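Local coordinates for protein CysE, serine acetyltransferase (Brucella abortus, PDB 4HZD) that probably transfers the acetyl group of acetyl-coenzyme A to L-serine, giving O-acetylserine for cysteine biosynthesis, and binds coenzyme A as a six-chain assembly, at residues Glu26-Thr31 with Phe40-Ile45; His57-Arg62 with Ile121-Leu126; Arg74-Thr79 with His128-Gln133; Thr79-Glu82 with Trp87-Val90. All coordinates share one frame; numbering follows the deposited sequence.

Contact 1 (Glu26-Thr31 with Phe40-Ile45); sequences EAEEAT and FLYATI
Leu41 and Thr31 slide past each other in opposite directions where helices 18-33 and 38-46 pack face to face. Followed outward, Leu41 meets the Thr31 hydroxyl first: its CB lies 3.5 Å from Thr31 OG1, and CG passes the same oxygen a little farther off. With CG anti to the carbonyl carbon (chi1 -64°), the chain carries Leu41 CD1 onto helix 18-33, where this methyl sits 3.3 Å from Thr31 OG1 and 3.7 Å from Ala30 CB. The hydroxyl so covered is occupied within its own helix, Thr31 OG1 donating to Ala27 O at 3.2 Å. That carbonyl also takes the Thr31 backbone N-H, and the two donors reach it from opposite faces of its plane. The helices run nearly antiparallel, at 164°, and form a helical hairpin within the N-terminal region of the serine acetyltransferase family, the all-helical part that precedes the left-handed beta-helix. Ala27 and Leu41 are the nearest pair by CA atoms. Ala27 CB rests 3.6 Å from Ile45 CG2, one helical turn beyond Leu41. Beside the leucine, Thr31 CG2 comes to the edge of the Tyr42 ring, near its plane, 3.7 Å from Tyr42 CE1. Pro35 of a neighbouring subunit packs on both Thr31 and Tyr42, while Met109 of the same chain covers Ala27.

Contact 2 (His57-Arg62 with Ile121-Leu126); sequences HRIAER and IQTHRL
Ile59 of helix 51-63 meets Gln122 and Thr123 of helix 116-132 with its two separate branches, one residue for each. The apolar part is the longer branch: Ile59 CD1 reaches the base of the glutamine, 3.5 Å from Gln122 CB and 4.0 Å from Gln122 CG, the two side chains crossing at about a right angle. The second kind of contact sets a methyl against a hydroxyl. Ile59 CG2, anti to the backbone N, lies 3.2 Å from Thr123 OG1, a close van der Waals approach; the hydroxyl has its hydrogen bond one turn back, with His119 O. No polar bond links the two segments. The glutamine bends at chi2 (-47°), turning its amide away from Ile59 and toward helix 87-101, where Trp87 NE1 and Asp94 OD2 bond to OE1 and NE2. Gln122 OE1 also lies in the plane of the Arg125 guanidinium, at its edge, but the bond from Arg125 NE is weak, with an N-H...O angle of 131°; Arg125 forms a salt bridge with Asp94. The buried isoleucine thus packs against the apolar base of a polar cluster, joining two helices distant in sequence within the alpha-helical N-terminal domain of a serine acetyltransferase.

Contact 3 (Arg74-Thr79 with His128-Gln133); sequences RQTFDT and HWLYKQ
Trp129 presents the edge of its indole to Thr79, and the two side chains cross at about a right angle. Its CG is anti to the backbone N (chi1 -179°), which extends the six-membered ring toward helix 70-83. There Thr79 CG2 lies near the ring plane, 3.2 Å from Trp129 CH2 and 3.8 Å from Trp129 CZ3, so the methyl meets the rim of the indole. One face of the same ring is partly covered from within its own segment by Gln133 CG, set toward the rim. One turn back along helix 70-83, Thr76 and Leu130 also cross nearly perpendicularly. Here a single methyl faces both branches of the leucine: Thr76 CG2 is 3.8 Å from Leu130 CD2 and 3.9 Å from Leu130 CD1. The Thr76 hydroxyl is bonded to Ile72 O in its own helix, while Phe138 of helix 136-149 packs against both Thr76 and Leu130. The segment axes stand 11.3 Å apart at 74°, a wide, steep crossing bridged by side chains, the indole of Trp129 also reaching the Thr79 backbone. The arrangement is a crossed-helix contact of the all-alpha N-terminal domain, made by the C-terminal end of helix 116-132 against helix 70-83.

Contact 4 (Thr79-Glu82 with Trp87-Val90); sequences TMLE and WSHV
Met80 lays its terminal methyl over one face of the Trp87 indole, while Leu81 comes to the edge of the same ring. The face is the packed, buried side: Met80 CE stands 4.2 Å from the centroid of the Trp87 five-membered ring, only 8° off the normal, a CH-pi contact almost directly above the centre. Met80 SD lies obliquely at 4.7 Å from the centroid of that Trp87 ring, making this also a Met-aromatic contact. Trp87 projects toward helix 70-83 with CG anti to its backbone N (chi1 -175°). Gln122 of helix 116-132, partner of the indole N-H, helps fix the ring, and Phe77 meets it with planes at about 25°. The edge is the more open side, Leu81 and Ser88 being only partly buried, although its atoms come no less close. Leu81 CD1 lies near the indole plane, 3.8 Å from Trp87 CE3, and the same Leu81 methyl is 3.7 Å from Ser88 OG, whose hydrogen bond is to Glu52 OE2. A tryptophan at the start of helix 87-101, packed back on the end of helix 70-83, joins two consecutive helices across the short connection between them, in the helical N-terminal domain of serine acetyltransferase.

From the N terminus, contact 1 closes the first pairing of helices, 18-33 with 38-46, before the others begin. The chain then enters helix 51-63, whose His57 and Arg58 pack back on Phe40 and Thr44, joining contacts 1 and 2. Contact 2 spans a long excursion to helix 116-132. Nested inside it, contact 4 closes the shortest loop of the four, turning helix 70-83 into helix 87-101. Contact 3 crosses contact 2: it opens within that excursion and ends farther along helix 116-132. Contacts 3 and 4 share Thr79, and Phe77 touches both Ile59 and Trp87, so contacts 2, 3 and 4 form one continuous helical core, with contact 1 to its side.

Contact 1 (Glu26-Thr31 with Phe40-Ile45)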
loop_
_atom_site.group_PDB
_atom_site.type_symbol
_atom_site.label_atom_id
_atom_site.label_comp_id
_atom_site.label_asym_id
_atom_site.label_seq_id
_atom_site.Cartn_x
_atom_site.Cartn_y
_atom_site.Cartn_z
ATOM N N GLU A 26 24.825 -16.451 -4.358
ATOM C CA GLU A 26 24.379 -15.632 -5.497
ATOM C C GLU A 26 23.634 -14.379 -5.013
ATOM O O GLU A 26 23.778 -13.297 -5.602
ATOM C CB GLU A 26 23.491 -16.464 -6.443
ATOM C CG GLU A 26 24.214 -17.524 -7.314
ATOM C CD GLU A 26 23.304 -18.699 -7.737
ATOM O OE1 GLU A 26 22.065 -18.628 -7.579
ATOM O OE2 GLU A 26 23.821 -19.741 -8.223
ATOM N N ALA A 27 22.832 -14.510 -3.949
ATOM C CA ALA A 27 22.075 -13.368 -3.450
ATOM C C ALA A 27 22.998 -12.357 -2.799
ATOM O O ALA A 27 22.817 -11.151 -2.950
ATOM C CB ALA A 27 20.954 -13.791 -2.492
ATOM N N GLU A 28 24.006 -12.840 -2.081
ATOM C CA GLU A 28 24.898 -11.908 -1.414
ATOM C C GLU A 28 25.764 -11.143 -2.416
ATOM O O GLU A 28 25.998 -9.953 -2.256
ATOM C CB GLU A 28 25.799 -12.624 -0.428
ATOM C CG GLU A 28 26.521 -11.622 0.455
ATOM C CD GLU A 28 27.372 -12.301 1.493
ATOM O OE1 GLU A 28 27.200 -13.532 1.704
ATOM O OE2 GLU A 28 28.203 -11.601 2.096
ATOM N N GLU A 29 26.245 -11.857 -3.434
ATOM C CA GLU A 29 27.084 -11.260 -4.449
ATOM C C GLU A 29 26.310 -10.197 -5.233
ATOM O O GLU A 29 26.856 -9.135 -5.563
ATOM C CB GLU A 29 27.651 -12.344 -5.350
ATOM C CG GLU A 29 29.011 -11.982 -5.918
ATOM C CD GLU A 29 30.085 -11.750 -4.848
ATOM O OE1 GLU A 29 29.945 -12.194 -3.673
ATOM O OE2 GLU A 29 31.098 -11.110 -5.198
ATOM N N ALA A 30 25.027 -10.487 -5.481
ATOM C CA ALA A 30 24.119 -9.582 -6.164
ATOM C C ALA A 30 23.952 -8.291 -5.391
ATOM O O ALA A 30 23.879 -7.215 -5.987
ATOM C CB ALA A 30 22.754 -10.247 -6.382
ATOM N N THR A 31 23.875 -8.403 -4.057
ATOM C CA THR A 31 23.666 -7.230 -3.192
ATOM C C THR A 31 24.862 -6.309 -3.173
ATOM O O THR A 31 24.707 -5.085 -3.256
ATOM C CB THR A 31 23.234 -7.639 -1.756
ATOM O OG1 THR A 31 21.987 -8.311 -1.851
ATOM C CG2 THR A 31 23.019 -6.391 -0.862
ATOM N N PHE A 40 15.336 -6.138 -1.001
ATOM C CA PHE A 40 14.711 -7.278 -1.700
ATOM C C PHE A 40 15.418 -8.605 -1.439
ATOM O O PHE A 40 14.815 -9.612 -1.062
ATOM C CB PHE A 40 14.711 -6.972 -3.208
ATOM C CG PHE A 40 14.105 -8.069 -4.068
ATOM C CD1 PHE A 40 12.833 -8.581 -3.797
ATOM C CD2 PHE A 40 14.786 -8.527 -5.207
ATOM C CE1 PHE A 40 12.302 -9.583 -4.623
ATOM C CE2 PHE A 40 14.245 -9.489 -6.039
ATOM C CZ PHE A 40 12.985 -10.008 -5.751
ATOM N N LEU A 41 16.715 -8.602 -1.642
ATOM C CA LEU A 41 17.484 -9.818 -1.563
ATOM C C LEU A 41 17.719 -10.294 -0.144
ATOM O O LEU A 41 17.802 -11.500 0.076
ATOM C CB LEU A 41 18.785 -9.653 -2.315
ATOM C CG LEU A 41 18.641 -9.427 -3.822
ATOM C CD1 LEU A 41 19.938 -8.868 -4.377
ATOM C CD2 LEU A 41 18.280 -10.750 -4.497
ATOM N N TYR A 42 17.818 -9.377 0.831
ATOM C CA TYR A 42 17.930 -9.823 2.236
ATOM C C TYR A 42 16.619 -10.335 2.785
ATOM O O TYR A 42 16.580 -11.359 3.458
ATOM C CB TYR A 42 18.493 -8.699 3.144
ATOM C CG TYR A 42 20.018 -8.770 3.200
ATOM C CD1 TYR A 42 20.771 -8.476 2.069
ATOM C CD2 TYR A 42 20.686 -9.181 4.343
ATOM C CE1 TYR A 42 22.139 -8.564 2.060
ATOM C CE2 TYR A 42 22.088 -9.256 4.363
ATOM C CZ TYR A 42 22.793 -8.943 3.218
ATOM O OH TYR A 42 24.147 -8.996 3.136
ATOM N N ALA A 43 15.526 -9.617 2.480
ATOM C CA ALA A 43 14.216 -9.998 3.029
ATOM C C ALA A 43 13.729 -11.283 2.377
ATOM O O ALA A 43 12.986 -12.076 3.000
ATOM C CB ALA A 43 13.212 -8.892 2.818
ATOM N N THR A 44 14.119 -11.500 1.117
ATOM C CA THR A 44 13.634 -12.712 0.473
ATOM C C THR A 44 14.554 -13.939 0.556
ATOM O O THR A 44 14.049 -15.043 0.570
ATOM C CB THR A 44 12.866 -12.551 -0.894
ATOM O OG1 THR A 44 13.248 -13.532 -1.883
ATOM C CG2 THR A 44 12.658 -11.138 -1.376
ATOM N N ILE A 45 15.873 -13.732 0.589
ATOM C CA ILE A 45 16.809 -14.852 0.663
ATOM C C ILE A 45 17.649 -14.791 1.952
ATOM O O ILE A 45 17.625 -15.718 2.749
ATOM C CB ILE A 45 17.818 -14.808 -0.513
ATOM C CG1 ILE A 45 17.117 -14.837 -1.896
ATOM C CG2 ILE A 45 18.913 -15.855 -0.341
ATOM C CD1 ILE A 45 16.441 -16.141 -2.256
#

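Contact 2 (His57-Arg62 with Ile121-Leu126)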
loop_
_atom_site.group_PDB
_atom_site.type_symbol
_atom_site.label_atom_id
_atom_site.label_comp_id
_atom_site.label_asym_id
_atom_site.label_seq_id
_atom_site.Cartn_x
_atom_site.Cartn_y
_atom_site.Cartn_z
ATOM N N HIS A 57 8.120 -16.990 1.085
ATOM C CA HIS A 57 8.136 -15.545 1.191
ATOM C C HIS A 57 8.028 -14.847 -0.157
ATOM O O HIS A 57 7.183 -13.966 -0.326
ATOM C CB HIS A 57 9.366 -15.056 1.929
ATOM C CG HIS A 57 9.500 -13.558 1.953
ATOM N ND1 HIS A 57 9.147 -12.818 3.016
ATOM C CD2 HIS A 57 9.981 -12.678 1.012
ATOM C CE1 HIS A 57 9.392 -11.523 2.772
ATOM N NE2 HIS A 57 9.894 -11.431 1.542
ATOM N N ARG A 58 8.881 -15.208 -1.115
ATOM C CA ARG A 58 8.771 -14.641 -2.470
ATOM C C ARG A 58 7.360 -14.753 -3.033
ATOM O O ARG A 58 6.771 -13.749 -3.515
ATOM C CB ARG A 58 9.744 -15.329 -3.426
ATOM C CG ARG A 58 9.688 -14.754 -4.839
ATOM C CD ARG A 58 10.477 -13.445 -4.883
ATOM N NE ARG A 58 10.137 -12.556 -5.989
ATOM C CZ ARG A 58 9.381 -11.464 -5.877
ATOM N NH1 ARG A 58 8.811 -11.175 -4.726
ATOM N NH2 ARG A 58 9.166 -10.675 -6.933
ATOM N N ILE A 59 6.787 -15.952 -2.941
ATOM C CA ILE A 59 5.510 -16.194 -3.568
ATOM C C ILE A 59 4.406 -15.444 -2.827
ATOM O O ILE A 59 3.541 -14.836 -3.463
ATOM C CB ILE A 59 5.175 -17.688 -3.686
ATOM C CG1 ILE A 59 6.182 -18.382 -4.623
ATOM C CG2 ILE A 59 3.800 -17.826 -4.309
ATOM C CD1 ILE A 59 6.004 -19.873 -4.670
ATOM N N ALA A 60 4.451 -15.482 -1.489
ATOM C CA ALA A 60 3.513 -14.730 -0.680
ATOM C C ALA A 60 3.493 -13.229 -1.042
ATOM O O ALA A 60 2.405 -12.657 -1.160
ATOM C CB ALA A 60 3.722 -14.978 0.824
ATOM N N GLU A 61 4.670 -12.638 -1.263
ATOM C CA GLU A 61 4.814 -11.204 -1.583
ATOM C C GLU A 61 4.268 -10.897 -2.965
ATOM O O GLU A 61 3.673 -9.843 -3.175
ATOM C CB GLU A 61 6.289 -10.721 -1.517
ATOM C CG GLU A 61 6.890 -10.638 -0.097
ATOM C CD GLU A 61 6.060 -9.809 0.864
ATOM O OE1 GLU A 61 5.886 -8.609 0.605
ATOM O OE2 GLU A 61 5.528 -10.361 1.855
ATOM N N ARG A 62 4.471 -11.811 -3.914
ATOM C CA ARG A 62 3.917 -11.612 -5.255
ATOM C C ARG A 62 2.383 -11.677 -5.250
ATOM O O ARG A 62 1.716 -10.876 -5.908
ATOM C CB ARG A 62 4.535 -12.617 -6.247
ATOM C CG ARG A 62 6.070 -12.516 -6.344
ATOM C CD ARG A 62 6.540 -13.165 -7.656
ATOM N NE ARG A 62 6.329 -12.209 -8.736
ATOM C CZ ARG A 62 6.613 -12.399 -10.032
ATOM N NH1 ARG A 62 7.064 -13.562 -10.485
ATOM N NH2 ARG A 62 6.425 -11.404 -10.886
ATOM N N ILE A 121 3.710 -22.811 -10.071
ATOM C CA ILE A 121 3.636 -24.233 -9.760
ATOM C C ILE A 121 3.422 -24.448 -8.257
ATOM O O ILE A 121 2.551 -25.237 -7.836
ATOM C CB ILE A 121 4.893 -24.986 -10.220
ATOM C CG1 ILE A 121 4.906 -25.159 -11.737
ATOM C CG2 ILE A 121 4.944 -26.387 -9.626
ATOM C CD1 ILE A 121 6.319 -25.432 -12.241
ATOM N N GLN A 122 4.219 -23.751 -7.455
ATOM C CA GLN A 122 4.136 -23.901 -5.988
ATOM C C GLN A 122 2.833 -23.317 -5.452
ATOM O O GLN A 122 2.238 -23.848 -4.505
ATOM C CB GLN A 122 5.367 -23.302 -5.290
ATOM C CG GLN A 122 6.695 -23.583 -5.977
ATOM C CD GLN A 122 6.879 -25.061 -6.371
ATOM O OE1 GLN A 122 6.325 -25.974 -5.730
ATOM N NE2 GLN A 122 7.673 -25.298 -7.396
ATOM N N THR A 123 2.352 -22.256 -6.088
ATOM C CA THR A 123 1.045 -21.693 -5.729
ATOM C C THR A 123 -0.028 -22.731 -5.982
ATOM O O THR A 123 -0.859 -22.955 -5.114
ATOM C CB THR A 123 0.703 -20.373 -6.479
ATOM O OG1 THR A 123 1.705 -19.407 -6.220
ATOM C CG2 THR A 123 -0.635 -19.822 -5.986
ATOM N N HIS A 124 0.046 -23.459 -7.115
ATOM C CA HIS A 124 -0.895 -24.552 -7.309
ATOM C C HIS A 124 -0.799 -25.635 -6.257
ATOM O O HIS A 124 -1.820 -26.135 -5.782
ATOM C CB HIS A 124 -0.745 -25.245 -8.654
ATOM C CG HIS A 124 -1.618 -26.472 -8.747
ATOM N ND1 HIS A 124 -2.971 -26.390 -8.783
ATOM C CD2 HIS A 124 -1.303 -27.833 -8.676
ATOM C CE1 HIS A 124 -3.486 -27.637 -8.817
ATOM N NE2 HIS A 124 -2.468 -28.511 -8.739
ATOM N N ARG A 125 0.419 -26.041 -5.925
ATOM C CA ARG A 125 0.620 -27.045 -4.881
ATOM C C ARG A 125 -0.093 -26.618 -3.578
ATOM O O ARG A 125 -0.757 -27.421 -2.928
ATOM C CB ARG A 125 2.121 -27.255 -4.647
ATOM C CG ARG A 125 2.846 -27.790 -5.882
ATOM C CD ARG A 125 4.154 -28.519 -5.567
ATOM N NE ARG A 125 5.009 -28.653 -6.770
ATOM C CZ ARG A 125 4.790 -29.534 -7.756
ATOM N NH1 ARG A 125 3.721 -30.341 -7.726
ATOM N NH2 ARG A 125 5.624 -29.599 -8.780
ATOM N N LEU A 126 0.047 -25.349 -3.210
ATOM C CA LEU A 126 -0.647 -24.812 -2.029
ATOM C C LEU A 126 -2.156 -24.916 -2.197
ATOM O O LEU A 126 -2.840 -25.472 -1.340
ATOM C CB LEU A 126 -0.251 -23.345 -1.761
ATOM C CG LEU A 126 -0.937 -22.692 -0.526
ATOM C CD1 LEU A 126 -0.774 -23.608 0.705
ATOM C CD2 LEU A 126 -0.395 -21.273 -0.268
#

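Contact 3 (Arg74-Thr79 with His128-Gln133)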
loop_
_atom_site.group_PDB
_atom_site.type_symbol
_atom_site.label_atom_id
_atom_site.label_comp_id
_atom_site.label_asym_id
_atom_site.label_seq_id
_atom_site.Cartn_x
_atom_site.Cartn_y
_atom_site.Cartn_z
ATOM N N ARG A 74 1.680 -16.439 3.486
ATOM C CA ARG A 74 2.923 -17.060 3.966
ATOM C C ARG A 74 2.694 -18.039 5.135
ATOM O O ARG A 74 3.305 -19.124 5.165
ATOM C CB ARG A 74 3.941 -15.988 4.342
ATOM C CG ARG A 74 5.298 -16.486 4.826
ATOM C CD ARG A 74 6.172 -15.345 5.376
ATOM N NE ARG A 74 5.554 -14.730 6.556
ATOM C CZ ARG A 74 4.952 -13.537 6.599
ATOM N NH1 ARG A 74 4.907 -12.745 5.527
ATOM N NH2 ARG A 74 4.416 -13.120 7.752
ATOM N N GLN A 75 1.840 -17.652 6.085
ATOM C CA GLN A 75 1.449 -18.507 7.205
ATOM C C GLN A 75 0.717 -19.782 6.732
ATOM O O GLN A 75 0.896 -20.862 7.313
ATOM C CB GLN A 75 0.558 -17.732 8.205
ATOM C CG GLN A 75 1.222 -16.534 8.899
ATOM C CD GLN A 75 0.217 -15.614 9.600
ATOM O OE1 GLN A 75 -1.001 -15.729 9.422
ATOM N NE2 GLN A 75 0.732 -14.708 10.440
ATOM N N THR A 76 -0.132 -19.635 5.705
ATOM C CA THR A 76 -0.824 -20.765 5.101
ATOM C C THR A 76 0.162 -21.707 4.357
ATOM O O THR A 76 0.147 -22.912 4.596
ATOM C CB THR A 76 -2.009 -20.270 4.223
ATOM O OG1 THR A 76 -2.762 -19.348 5.011
ATOM C CG2 THR A 76 -2.898 -21.433 3.788
ATOM N N PHE A 77 1.014 -21.166 3.477
ATOM C CA PHE A 77 2.206 -21.903 3.001
ATOM C C PHE A 77 2.969 -22.692 4.087
ATOM O O PHE A 77 3.252 -23.873 3.892
ATOM C CB PHE A 77 3.193 -20.962 2.318
ATOM C CG PHE A 77 3.239 -21.100 0.828
ATOM C CD1 PHE A 77 3.536 -22.327 0.240
ATOM C CD2 PHE A 77 3.011 -19.987 0.008
ATOM C CE1 PHE A 77 3.577 -22.460 -1.150
ATOM C CE2 PHE A 77 3.053 -20.110 -1.386
ATOM C CZ PHE A 77 3.345 -21.345 -1.952
ATOM N N ASP A 78 3.304 -22.051 5.216
ATOM C CA ASP A 78 3.947 -22.729 6.356
ATOM C C ASP A 78 3.166 -23.980 6.796
ATOM O O ASP A 78 3.771 -24.998 7.085
ATOM C CB ASP A 78 4.037 -21.817 7.597
ATOM C CG ASP A 78 5.009 -20.643 7.440
ATOM O OD1 ASP A 78 6.043 -20.777 6.761
ATOM O OD2 ASP A 78 4.761 -19.583 8.067
ATOM N N THR A 79 1.838 -23.859 6.911
ATOM C CA THR A 79 0.934 -24.955 7.270
ATOM C C THR A 79 1.014 -26.119 6.235
ATOM O O THR A 79 1.125 -27.301 6.616
ATOM C CB THR A 79 -0.541 -24.456 7.428
ATOM O OG1 THR A 79 -0.609 -23.554 8.545
ATOM C CG2 THR A 79 -1.447 -25.591 7.758
ATOM N N HIS A 128 -3.926 -26.750 -4.137
ATOM C CA HIS A 128 -4.357 -28.153 -4.290
ATOM C C HIS A 128 -4.542 -28.804 -2.922
ATOM O O HIS A 128 -5.553 -29.450 -2.651
ATOM C CB HIS A 128 -3.344 -28.935 -5.153
ATOM C CG HIS A 128 -3.726 -30.391 -5.384
ATOM N ND1 HIS A 128 -4.738 -30.764 -6.212
ATOM C CD2 HIS A 128 -3.182 -31.584 -4.863
ATOM C CE1 HIS A 128 -4.841 -32.116 -6.209
ATOM N NE2 HIS A 128 -3.890 -32.612 -5.386
ATOM N N TRP A 129 -3.545 -28.641 -2.069
ATOM C CA TRP A 129 -3.633 -29.092 -0.683
ATOM C C TRP A 129 -4.857 -28.500 0.064
ATOM O O TRP A 129 -5.659 -29.236 0.713
ATOM C CB TRP A 129 -2.302 -28.775 0.019
ATOM C CG TRP A 129 -2.288 -29.217 1.460
ATOM C CD1 TRP A 129 -2.319 -30.528 1.959
ATOM C CD2 TRP A 129 -2.337 -28.360 2.645
ATOM N NE1 TRP A 129 -2.337 -30.515 3.334
ATOM C CE2 TRP A 129 -2.359 -29.255 3.804
ATOM C CE3 TRP A 129 -2.364 -26.981 2.854
ATOM C CZ2 TRP A 129 -2.398 -28.768 5.094
ATOM C CZ3 TRP A 129 -2.383 -26.498 4.159
ATOM C CH2 TRP A 129 -2.395 -27.373 5.253
ATOM N N LEU A 130 -5.001 -27.166 -0.008
ATOM C CA LEU A 130 -6.144 -26.464 0.606
ATOM C C LEU A 130 -7.467 -27.037 0.115
ATOM O O LEU A 130 -8.378 -27.263 0.913
ATOM C CB LEU A 130 -6.088 -24.938 0.301
ATOM C CG LEU A 130 -4.920 -24.263 1.027
ATOM C CD1 LEU A 130 -4.800 -22.812 0.620
ATOM C CD2 LEU A 130 -5.080 -24.343 2.543
ATOM N N TYR A 131 -7.558 -27.273 -1.202
ATOM C CA TYR A 131 -8.793 -27.771 -1.838
ATOM C C TYR A 131 -9.143 -29.150 -1.256
ATOM O O TYR A 131 -10.284 -29.376 -0.846
ATOM C CB TYR A 131 -8.624 -27.814 -3.359
ATOM C CG TYR A 131 -9.855 -28.157 -4.187
ATOM C CD1 TYR A 131 -10.836 -27.203 -4.460
ATOM C CD2 TYR A 131 -10.032 -29.445 -4.702
ATOM C CE1 TYR A 131 -11.945 -27.521 -5.218
ATOM C CE2 TYR A 131 -11.145 -29.772 -5.482
ATOM C CZ TYR A 131 -12.091 -28.808 -5.736
ATOM O OH TYR A 131 -13.175 -29.122 -6.545
ATOM N N LYS A 132 -8.137 -30.014 -1.133
ATOM C CA LYS A 132 -8.335 -31.378 -0.574
ATOM C C LYS A 132 -8.710 -31.319 0.909
ATOM O O LYS A 132 -9.319 -32.247 1.438
ATOM C CB LYS A 132 -7.069 -32.243 -0.728
ATOM C CG LYS A 132 -6.744 -32.710 -2.137
ATOM C CD LYS A 132 -5.241 -32.986 -2.334
ATOM C CE LYS A 132 -4.402 -33.104 -1.039
ATOM N NZ LYS A 132 -2.903 -33.262 -1.214
ATOM N N GLN A 133 -8.343 -30.233 1.585
ATOM C CA GLN A 133 -8.670 -30.077 3.019
ATOM C C GLN A 133 -10.093 -29.535 3.232
ATOM O O GLN A 133 -10.511 -29.335 4.358
ATOM C CB GLN A 133 -7.627 -29.222 3.736
ATOM C CG GLN A 133 -6.225 -29.819 3.785
ATOM C CD GLN A 133 -6.154 -31.124 4.573
ATOM O OE1 GLN A 133 -5.999 -32.206 3.996
ATOM N NE2 GLN A 133 -6.273 -31.029 5.892
#

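Contact 4 (Thr79-Glu82 with Trp87-Val90)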
loop_
_atom_site.group_PDB
_atom_site.type_symbol
_atom_site.label_atom_id
_atom_site.label_comp_id
_atom_site.label_asym_id
_atom_site.label_seq_id
_atom_site.Cartn_x
_atom_site.Cartn_y
_atom_site.Cartn_z
ATOM N N THR A 79 1.838 -23.859 6.911
ATOM C CA THR A 79 0.934 -24.955 7.270
ATOM C C THR A 79 1.014 -26.119 6.235
ATOM O O THR A 79 1.125 -27.301 6.616
ATOM C CB THR A 79 -0.541 -24.456 7.428
ATOM O OG1 THR A 79 -0.609 -23.554 8.545
ATOM C CG2 THR A 79 -1.447 -25.591 7.758
ATOM N N MET A 80 0.995 -25.765 4.938
ATOM C CA MET A 80 1.175 -26.741 3.859
ATOM C C MET A 80 2.513 -27.516 3.983
ATOM O O MET A 80 2.521 -28.734 3.959
ATOM C CB MET A 80 1.000 -26.076 2.493
ATOM C CG MET A 80 0.931 -27.060 1.331
ATOM S SD MET A 80 2.577 -27.342 0.684
ATOM C CE MET A 80 2.587 -25.993 -0.504
ATOM N N LEU A 81 3.624 -26.817 4.176
ATOM C CA LEU A 81 4.923 -27.489 4.326
ATOM C C LEU A 81 4.950 -28.445 5.528
ATOM O O LEU A 81 5.437 -29.576 5.437
ATOM C CB LEU A 81 6.035 -26.453 4.461
ATOM C CG LEU A 81 7.431 -26.948 4.823
ATOM C CD1 LEU A 81 7.935 -27.941 3.772
ATOM C CD2 LEU A 81 8.389 -25.767 5.044
ATOM N N GLU A 82 4.406 -27.992 6.652
ATOM C CA GLU A 82 4.326 -28.812 7.855
ATOM C C GLU A 82 3.530 -30.083 7.606
ATOM O O GLU A 82 3.950 -31.147 8.038
ATOM C CB GLU A 82 3.751 -27.996 9.011
ATOM C CG GLU A 82 3.842 -28.650 10.384
ATOM C CD GLU A 82 3.119 -27.824 11.443
ATOM O OE1 GLU A 82 2.359 -26.885 11.065
ATOM O OE2 GLU A 82 3.304 -28.103 12.647
ATOM N N TRP A 87 7.340 -31.487 0.089
ATOM C CA TRP A 87 7.447 -30.236 -0.689
ATOM C C TRP A 87 8.874 -29.702 -0.760
ATOM O O TRP A 87 9.277 -29.151 -1.764
ATOM C CB TRP A 87 6.429 -29.195 -0.225
ATOM C CG TRP A 87 6.459 -27.970 -1.083
ATOM C CD1 TRP A 87 6.221 -27.887 -2.447
ATOM C CD2 TRP A 87 6.796 -26.616 -0.656
ATOM N NE1 TRP A 87 6.365 -26.610 -2.884
ATOM C CE2 TRP A 87 6.708 -25.783 -1.854
ATOM C CE3 TRP A 87 7.142 -26.027 0.558
ATOM C CZ2 TRP A 87 6.998 -24.428 -1.826
ATOM C CZ3 TRP A 87 7.419 -24.653 0.589
ATOM C CH2 TRP A 87 7.334 -23.869 -0.575
ATOM N N SER A 88 9.651 -29.897 0.300
ATOM C CA SER A 88 11.085 -29.584 0.306
ATOM C C SER A 88 11.861 -30.199 -0.848
ATOM O O SER A 88 12.665 -29.530 -1.475
ATOM C CB SER A 88 11.722 -30.026 1.632
ATOM O OG SER A 88 11.290 -29.201 2.691
ATOM N N HIS A 89 11.648 -31.481 -1.120
ATOM C CA HIS A 89 12.277 -32.123 -2.282
ATOM C C HIS A 89 11.638 -31.704 -3.614
ATOM O O HIS A 89 12.359 -31.448 -4.603
ATOM C CB HIS A 89 12.230 -33.638 -2.115
ATOM C CG HIS A 89 12.487 -34.405 -3.395
ATOM N ND1 HIS A 89 13.715 -34.579 -3.894
ATOM C CD2 HIS A 89 11.607 -35.046 -4.276
ATOM C CE1 HIS A 89 13.641 -35.292 -5.041
ATOM N NE2 HIS A 89 12.350 -35.581 -5.268
ATOM N N VAL A 90 10.296 -31.628 -3.642
ATOM C CA VAL A 90 9.568 -31.258 -4.866
ATOM C C VAL A 90 10.059 -29.892 -5.371
ATOM O O VAL A 90 10.385 -29.750 -6.560
ATOM C CB VAL A 90 8.036 -31.258 -4.669
ATOM C CG1 VAL A 90 7.315 -30.671 -5.870
ATOM C CG2 VAL A 90 7.493 -32.659 -4.358
#